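Local coordinates for protein Cry23AA1 (Bacillus thuringiensis, PDB 4RHZ) that probably acts as the pore-forming component of a binary insecticidal toxin, together with its partner Cry37Aa1, and binds zinc, at residues T76-E81 / T127-H132. Numbering follows the deposited sequence.
Sequences TETHTE and TTTETH. With ZN (zinc ion), chain C.
His-79 and Glu-130 face each other as a hydrogen-bonded pair of antiparallel strands, and their side chains rise side by side to one zinc ion, a worked example of a metal site built on strand register. From CB, the Glu-130 chain places CG between its own backbone N and carbonyl carbon (chi1 50°), 3.8 Å from His-79 O, then runs extended; CD is already 3.7 Å from the zinc, and OE1 binds it at a long 2.7 Å. The His-79 ring gives a bond of normal length, NE2 to zinc 2.1 Å, and stands 74° from the plane of the carboxylate. His-132, two residues beyond Glu-130 and so on the same face, is the third protein ligand. In the conformer described, one of two, its NE2 is a long 2.8 Å from the metal, which lies in the ring plane beside the CD2-NE2 edge, so this bond is uncertain in detail; in this conformer the imidazoles meet rim to rim. Two backbone bonds hold the pair: His-79 N to Glu-130 O, 2.7 Å and nearly straight at 170°, and Glu-130 N back to His-79 O. On the reverse face threonines pack by methyls, Thr-78 CG2 touching Thr-129 CG2 at 3.4 Å. Ala-222 of strand 211-235 continues the sheet beyond Thr-80. The whole is a cross-strand His/Glu/His zinc site on the long, twisted sheet of an aerolysin-family toxin.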
ATOM      1  N   THR A  76      13.621   0.470 -13.564  1.00 48.55           N
ATOM      2  CA  THR A  76      13.836  -0.722 -12.739  1.00 50.72           C
ATOM      3  C   THR A  76      13.501  -0.397 -11.282  1.00 49.57           C
ATOM      4  O   THR A  76      14.121   0.460 -10.682  1.00 49.44           O
ATOM      5  CB  THR A  76      15.242  -1.337 -12.900  1.00 51.04           C
ATOM      6  OG1 THR A  76      16.207  -0.288 -12.841  1.00 55.84           O
ATOM      7  CG2 THR A  76      15.382  -2.021 -14.209  1.00 52.17           C
ATOM      8  N   GLU A  77      12.437  -1.009 -10.796  1.00 49.88           N
ATOM      9  CA  GLU A  77      11.963  -0.811  -9.421  1.00 52.38           C
ATOM     10  C   GLU A  77      12.451  -1.995  -8.588  1.00 51.79           C
ATOM     11  O   GLU A  77      12.509  -3.149  -9.052  1.00 51.06           O
ATOM     12  CB  GLU A  77      10.440  -0.781  -9.339  1.00 52.60           C
ATOM     13  CG  GLU A  77       9.733  -2.174  -9.587  1.00 57.49           C
ATOM     14  CD  GLU A  77       8.309  -2.232  -8.978  1.00 62.23           C
ATOM     15  OE1 GLU A  77       7.703  -1.122  -8.872  1.00 66.33           O
ATOM     16  OE2 GLU A  77       7.826  -3.336  -8.601  1.00 59.66           O
ATOM     17  N   THR A  78      12.853  -1.697  -7.375  1.00 52.41           N
ATOM     18  CA  THR A  78      13.273  -2.763  -6.488  1.00 52.65           C
ATOM     19  C   THR A  78      12.184  -2.799  -5.496  1.00 51.57           C
ATOM     20  O   THR A  78      11.840  -1.774  -4.922  1.00 50.83           O
ATOM     21  CB  THR A  78      14.657  -2.536  -5.840  1.00 53.37           C
ATOM     22  OG1 THR A  78      15.678  -2.744  -6.840  1.00 55.59           O
ATOM     23  CG2 THR A  78      14.898  -3.580  -4.698  1.00 54.32           C
ATOM     24  N   HIS A  79      11.591  -3.972  -5.337  1.00 50.57           N
ATOM     25  CA  HIS A  79      10.546  -4.038  -4.369  1.00 50.60           C
ATOM     26  C   HIS A  79      10.373  -5.326  -3.452  1.00 49.92           C
ATOM     27  O   HIS A  79      10.768  -6.461  -3.827  1.00 48.08           O
ATOM     28  CB  HIS A  79       9.318  -3.757  -5.103  1.00 49.85           C
ATOM     29  CG  HIS A  79       8.636  -5.000  -5.517  1.00 52.53           C
ATOM     30  ND1 HIS A  79       7.855  -5.724  -4.644  1.00 57.18           N
ATOM     31  CD2 HIS A  79       8.588  -5.639  -6.701  1.00 51.74           C
ATOM     32  CE1 HIS A  79       7.358  -6.777  -5.272  1.00 57.57           C
ATOM     33  NE2 HIS A  79       7.806  -6.755  -6.517  1.00 59.98           N
ATOM     34  N   THR A  80       9.689  -5.106  -2.308  1.00 48.30           N
ATOM     35  CA  THR A  80       9.702  -6.002  -1.133  1.00 47.45           C
ATOM     36  C   THR A  80       8.333  -6.655  -0.732  1.00 46.31           C
ATOM     37  O   THR A  80       7.283  -6.012  -0.795  1.00 46.46           O
ATOM     38  CB  THR A  80      10.313  -5.210   0.059  1.00 47.61           C
ATOM     39  OG1 THR A  80      11.642  -4.819  -0.259  1.00 49.46           O
ATOM     40  CG2 THR A  80      10.447  -6.036   1.318  1.00 48.58           C
ATOM     41  N   GLU A  81       8.363  -7.926  -0.316  1.00 44.27           N
ATOM     42  CA  GLU A  81       7.247  -8.603   0.400  1.00 41.67           C
ATOM     43  C   GLU A  81       7.767  -9.321   1.647  1.00 40.52           C
ATOM     44  O   GLU A  81       8.866  -9.942   1.662  1.00 39.84           O
ATOM     45  CB  GLU A  81       6.542  -9.619  -0.473  1.00 41.66           C
ATOM     46  CG  GLU A  81       6.134  -9.042  -1.773  1.00 46.87           C
ATOM     47  CD  GLU A  81       5.524 -10.027  -2.752  1.00 53.72           C
ATOM     48  OE1 GLU A  81       5.624 -11.274  -2.602  1.00 57.57           O
ATOM     49  OE2 GLU A  81       4.929  -9.522  -3.729  1.00 56.76           O
ATOM     50  N   THR A 127      11.318 -12.173   4.154  1.00 36.61           N
ATOM     51  CA  THR A 127      11.226 -11.067   3.196  1.00 36.01           C
ATOM     52  C   THR A 127      11.918 -11.454   1.892  1.00 37.28           C
ATOM     53  O   THR A 127      13.038 -11.998   1.925  1.00 35.80           O
ATOM     54  CB  THR A 127      11.951  -9.846   3.726  1.00 35.79           C
ATOM     55  OG1 THR A 127      11.379  -9.448   4.975  1.00 33.41           O
ATOM     56  CG2 THR A 127      11.881  -8.664   2.724  1.00 37.58           C
ATOM     57  N   THR A 128      11.238 -11.203   0.760  1.00 39.35           N
ATOM     58  CA  THR A 128      11.843 -11.187  -0.601  1.00 41.36           C
ATOM     59  C   THR A 128      11.912  -9.766  -1.167  1.00 41.54           C
ATOM     60  O   THR A 128      10.917  -9.033  -1.180  1.00 40.60           O
ATOM     61  CB  THR A 128      11.063 -12.027  -1.620  1.00 42.02           C
ATOM     62  OG1 THR A 128      10.836 -13.309  -1.093  1.00 46.13           O
ATOM     63  CG2 THR A 128      11.906 -12.264  -2.873  1.00 44.97           C
ATOM     64  N   THR A 129      13.103  -9.382  -1.590  1.00 42.40           N
ATOM     65  CA  THR A 129      13.341  -8.140  -2.313  1.00 44.21           C
ATOM     66  C   THR A 129      13.823  -8.529  -3.706  1.00 44.46           C
ATOM     67  O   THR A 129      14.828  -9.225  -3.853  1.00 43.58           O
ATOM     68  CB  THR A 129      14.464  -7.325  -1.661  1.00 44.82           C
ATOM     69  OG1 THR A 129      14.172  -7.141  -0.287  1.00 49.50           O
ATOM     70  CG2 THR A 129      14.577  -5.919  -2.240  1.00 45.20           C
ATOM     71  N   GLU A 130      13.090  -8.078  -4.715  1.00 45.66           N
ATOM     72  CA  GLU A 130      13.405  -8.345  -6.124  1.00 47.54           C
ATOM     73  C   GLU A 130      13.262  -7.106  -6.997  1.00 47.92           C
ATOM     74  O   GLU A 130      12.597  -6.141  -6.633  1.00 46.90           O
ATOM     75  CB  GLU A 130      12.522  -9.432  -6.677  1.00 47.18           C
ATOM     76  CG  GLU A 130      11.072  -9.219  -6.414  1.00 50.85           C
ATOM     77  CD  GLU A 130      10.212 -10.481  -6.610  1.00 58.80           C
ATOM     78  OE1 GLU A 130       8.990 -10.297  -6.656  1.00 58.43           O
ATOM     79  OE2 GLU A 130      10.737 -11.642  -6.707  1.00 64.85           O
ATOM     80  N   THR A 131      13.925  -7.116  -8.149  1.00 48.75           N
ATOM     81  CA  THR A 131      13.814  -5.981  -9.048  1.00 49.19           C
ATOM     82  C   THR A 131      12.898  -6.299 -10.204  1.00 48.57           C
ATOM     83  O   THR A 131      12.735  -7.462 -10.617  1.00 48.13           O
ATOM     84  CB  THR A 131      15.111  -5.586  -9.635  1.00 49.77           C
ATOM     85  OG1 THR A 131      15.594  -6.729 -10.343  1.00 52.38           O
ATOM     86  CG2 THR A 131      16.070  -5.116  -8.534  1.00 49.40           C
ATOM     87  N   HIS A 132      12.245  -5.249 -10.681  1.00 47.90           N
ATOM     88  CA  HIS A 132      11.420  -5.388 -11.848  0.50 47.71           C
ATOM     89  C   HIS A 132      11.763  -4.257 -12.823  1.00 47.99           C
ATOM     90  O   HIS A 132      12.095  -3.134 -12.430  1.00 46.79           O
ATOM     91  CB  HIS A 132       9.937  -5.499 -11.475  0.50 47.11           C
ATOM     92  CG  HIS A 132       9.521  -6.888 -11.083  0.50 47.20           C
ATOM     93  ND1 HIS A 132       9.858  -8.006 -11.823  0.50 47.78           N
ATOM     94  CD2 HIS A 132       8.819  -7.346 -10.019  0.50 43.27           C
ATOM     95  CE1 HIS A 132       9.366  -9.087 -11.242  0.50 43.44           C
ATOM     96  NE2 HIS A 132       8.725  -8.710 -10.152  0.50 41.54           N
TER
HETATM   97 ZN    ZN C 301       7.412  -8.394  -7.708  1.00 82.22          ZN